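PDB 7CPX: lovastatin nonaketide synthase, polyketide synthase component from Aspergillus terreus, which catalyses the iterative assembly of the dihydromonacolin L nonaketide from malonyl-CoA in lovastatin biosynthesis, working as a homodimer with the partner protein LovC. Local coordinates for residues M2291-V2296 with A2328-I2333. The protein carries 2 engineered substitutions. Numbering follows the deposited sequence.
Sequences MFSSIV and ASTIDI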
loop_
_atom_site.group_PDB
_atom_site.type_symbol
_atom_site.label_atom_id
_atom_site.label_comp_id
_atom_site.label_asym_id
_atom_site.label_seq_id
_atom_site.Cartn_x
_atom_site.Cartn_y
_atom_site.Cartn_z
ATOM N N MET A 2291 -53.499 -12.488 -33.414
ATOM C CA MET A 2291 -54.102 -13.709 -32.900
ATOM C C MET A 2291 -52.985 -14.646 -32.463
ATOM O O MET A 2291 -52.155 -15.054 -33.282
ATOM C CB MET A 2291 -54.991 -14.358 -33.959
ATOM C CG MET A 2291 -56.406 -13.804 -33.987
ATOM S SD MET A 2291 -57.184 -13.947 -35.604
ATOM C CE MET A 2291 -56.438 -12.558 -36.452
ATOM N N PHE A 2292 -52.971 -14.983 -31.176
ATOM C CA PHE A 2292 -51.876 -15.740 -30.573
ATOM C C PHE A 2292 -52.006 -17.202 -30.969
ATOM O O PHE A 2292 -52.700 -17.990 -30.324
ATOM C CB PHE A 2292 -51.881 -15.570 -29.060
ATOM C CG PHE A 2292 -51.291 -14.270 -28.595
ATOM C CD1 PHE A 2292 -51.726 -13.068 -29.120
ATOM C CD2 PHE A 2292 -50.308 -14.253 -27.624
ATOM C CE1 PHE A 2292 -51.185 -11.875 -28.693
ATOM C CE2 PHE A 2292 -49.764 -13.064 -27.190
ATOM C CZ PHE A 2292 -50.203 -11.871 -27.725
ATOM N N SER A 2293 -51.323 -17.567 -32.047
ATOM C CA SER A 2293 -51.253 -18.954 -32.466
ATOM C C SER A 2293 -50.083 -19.653 -31.784
ATOM O O SER A 2293 -49.142 -19.021 -31.296
ATOM C CB SER A 2293 -51.102 -19.050 -33.984
ATOM O OG SER A 2293 -52.215 -18.477 -34.645
ATOM N N SER A 2294 -50.154 -20.976 -31.749
ATOM C CA SER A 2294 -49.076 -21.798 -31.225
ATOM C C SER A 2294 -48.271 -22.377 -32.378
ATOM O O SER A 2294 -48.791 -22.605 -33.472
ATOM C CB SER A 2294 -49.621 -22.926 -30.349
ATOM O OG SER A 2294 -48.591 -23.834 -29.997
ATOM N N ILE A 2295 -46.981 -22.610 -32.122
ATOM C CA ILE A 2295 -46.113 -23.143 -33.161
ATOM C C ILE A 2295 -46.612 -24.492 -33.646
ATOM O O ILE A 2295 -46.274 -24.918 -34.755
ATOM C CB ILE A 2295 -44.661 -23.240 -32.650
ATOM C CG1 ILE A 2295 -43.705 -23.509 -33.812
ATOM C CG2 ILE A 2295 -44.537 -24.336 -31.609
ATOM C CD1 ILE A 2295 -43.776 -22.475 -34.912
ATOM N N VAL A 2296 -47.416 -25.184 -32.835
ATOM C CA VAL A 2296 -48.062 -26.404 -33.292
ATOM C C VAL A 2296 -48.981 -26.115 -34.466
ATOM O O VAL A 2296 -49.246 -27.003 -35.282
ATOM C CB VAL A 2296 -48.838 -27.067 -32.136
ATOM C CG1 VAL A 2296 -47.943 -27.217 -30.918
ATOM C CG2 VAL A 2296 -50.072 -26.256 -31.796
ATOM N N ALA A 2328 -54.047 -7.134 -39.410
ATOM C CA ALA A 2328 -54.133 -8.416 -38.725
ATOM C C ALA A 2328 -52.802 -9.131 -38.879
ATOM O O ALA A 2328 -51.994 -8.795 -39.748
ATOM C CB ALA A 2328 -55.272 -9.276 -39.276
ATOM N N SER A 2329 -52.590 -10.126 -38.024
ATOM C CA SER A 2329 -51.375 -10.929 -38.046
ATOM C C SER A 2329 -51.531 -12.029 -37.005
ATOM O O SER A 2329 -52.430 -11.988 -36.159
ATOM C CB SER A 2329 -50.129 -10.091 -37.766
ATOM O OG SER A 2329 -50.240 -9.427 -36.519
ATOM N N THR A 2330 -50.647 -13.017 -37.082
ATOM C CA THR A 2330 -50.600 -14.102 -36.117
ATOM C C THR A 2330 -49.161 -14.339 -35.692
ATOM O O THR A 2330 -48.222 -14.104 -36.458
ATOM C CB THR A 2330 -51.183 -15.399 -36.683
ATOM O OG1 THR A 2330 -50.555 -15.704 -37.935
ATOM C CG2 THR A 2330 -52.675 -15.265 -36.884
ATOM N N ILE A 2331 -49.001 -14.808 -34.461
ATOM C CA ILE A 2331 -47.704 -15.158 -33.901
ATOM C C ILE A 2331 -47.777 -16.620 -33.498
ATOM O O ILE A 2331 -48.547 -16.986 -32.601
ATOM C CB ILE A 2331 -47.331 -14.265 -32.711
ATOM C CG1 ILE A 2331 -48.463 -14.226 -31.678
ATOM C CG2 ILE A 2331 -47.038 -12.868 -33.190
ATOM C CD1 ILE A 2331 -48.199 -13.293 -30.519
ATOM N N ASP A 2332 -46.994 -17.464 -34.167
ATOM C CA ASP A 2332 -46.972 -18.893 -33.863
ATOM C C ASP A 2332 -45.961 -19.104 -32.743
ATOM O O ASP A 2332 -44.786 -19.405 -32.958
ATOM C CB ASP A 2332 -46.637 -19.701 -35.106
ATOM C CG ASP A 2332 -47.431 -19.253 -36.318
ATOM O OD1 ASP A 2332 -47.045 -18.242 -36.942
ATOM O OD2 ASP A 2332 -48.446 -19.904 -36.639
ATOM N N ILE A 2333 -46.442 -18.933 -31.522
ATOM C CA ILE A 2333 -45.579 -18.916 -30.349
ATOM C C ILE A 2333 -45.171 -20.336 -29.987
ATOM O O ILE A 2333 -45.940 -21.291 -30.142
ATOM C CB ILE A 2333 -46.291 -18.228 -29.169
ATOM C CG1 ILE A 2333 -46.782 -16.835 -29.566
ATOM C CG2 ILE A 2333 -45.349 -18.118 -27.988
ATOM C CD1 ILE A 2333 -47.928 -16.345 -28.720
#
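The Phe2292 ring receives Ile2331 CD1 over one face: the methyl sits 3.5 Å from the ring centroid and 3° off the normal, a CH-pi contact. Ile2333 CD1 approaches the same ring obliquely, beside CD2. With CG1 between the backbone N and the carbonyl carbon (chi1 51°), the extended Ile2331 chain runs alongside Phe2292 and puts CD1 over its ring. The parallel bridges Phe2292 with Ile2331 and Ser2294 with Ile2333 put these side chains on one face of the sheet. Met2291 N donates to Ser2329 O at 3.0 Å and Ile2333 N to Ser2293 O at 2.7 Å, while Ile2331 N to Met2291 O and Ser2293 N to Ile2331 O are weak. Ile2295 N continues the ladder to Ile2333 O at 2.6 Å, from 39° above the carbonyl plane. Met2291, Ser2293, Thr2330 and Asp2332 lie on the opposite face of the sheet, where helix 2305-2323 packs on Met2291; helix 2363-2385 packs on Ile2331 and Ile2333. The two strands are neighbours in the seven-stranded parallel sheet, and helix 2305-2323 lies between them in sequence, a beta-alpha-beta crossover. Phe2292 to Ile2295 and Ile2333 line the NADP pocket, so the C-terminal end of the pairing lies there, as in a Rossmann-type ketoreductase fold.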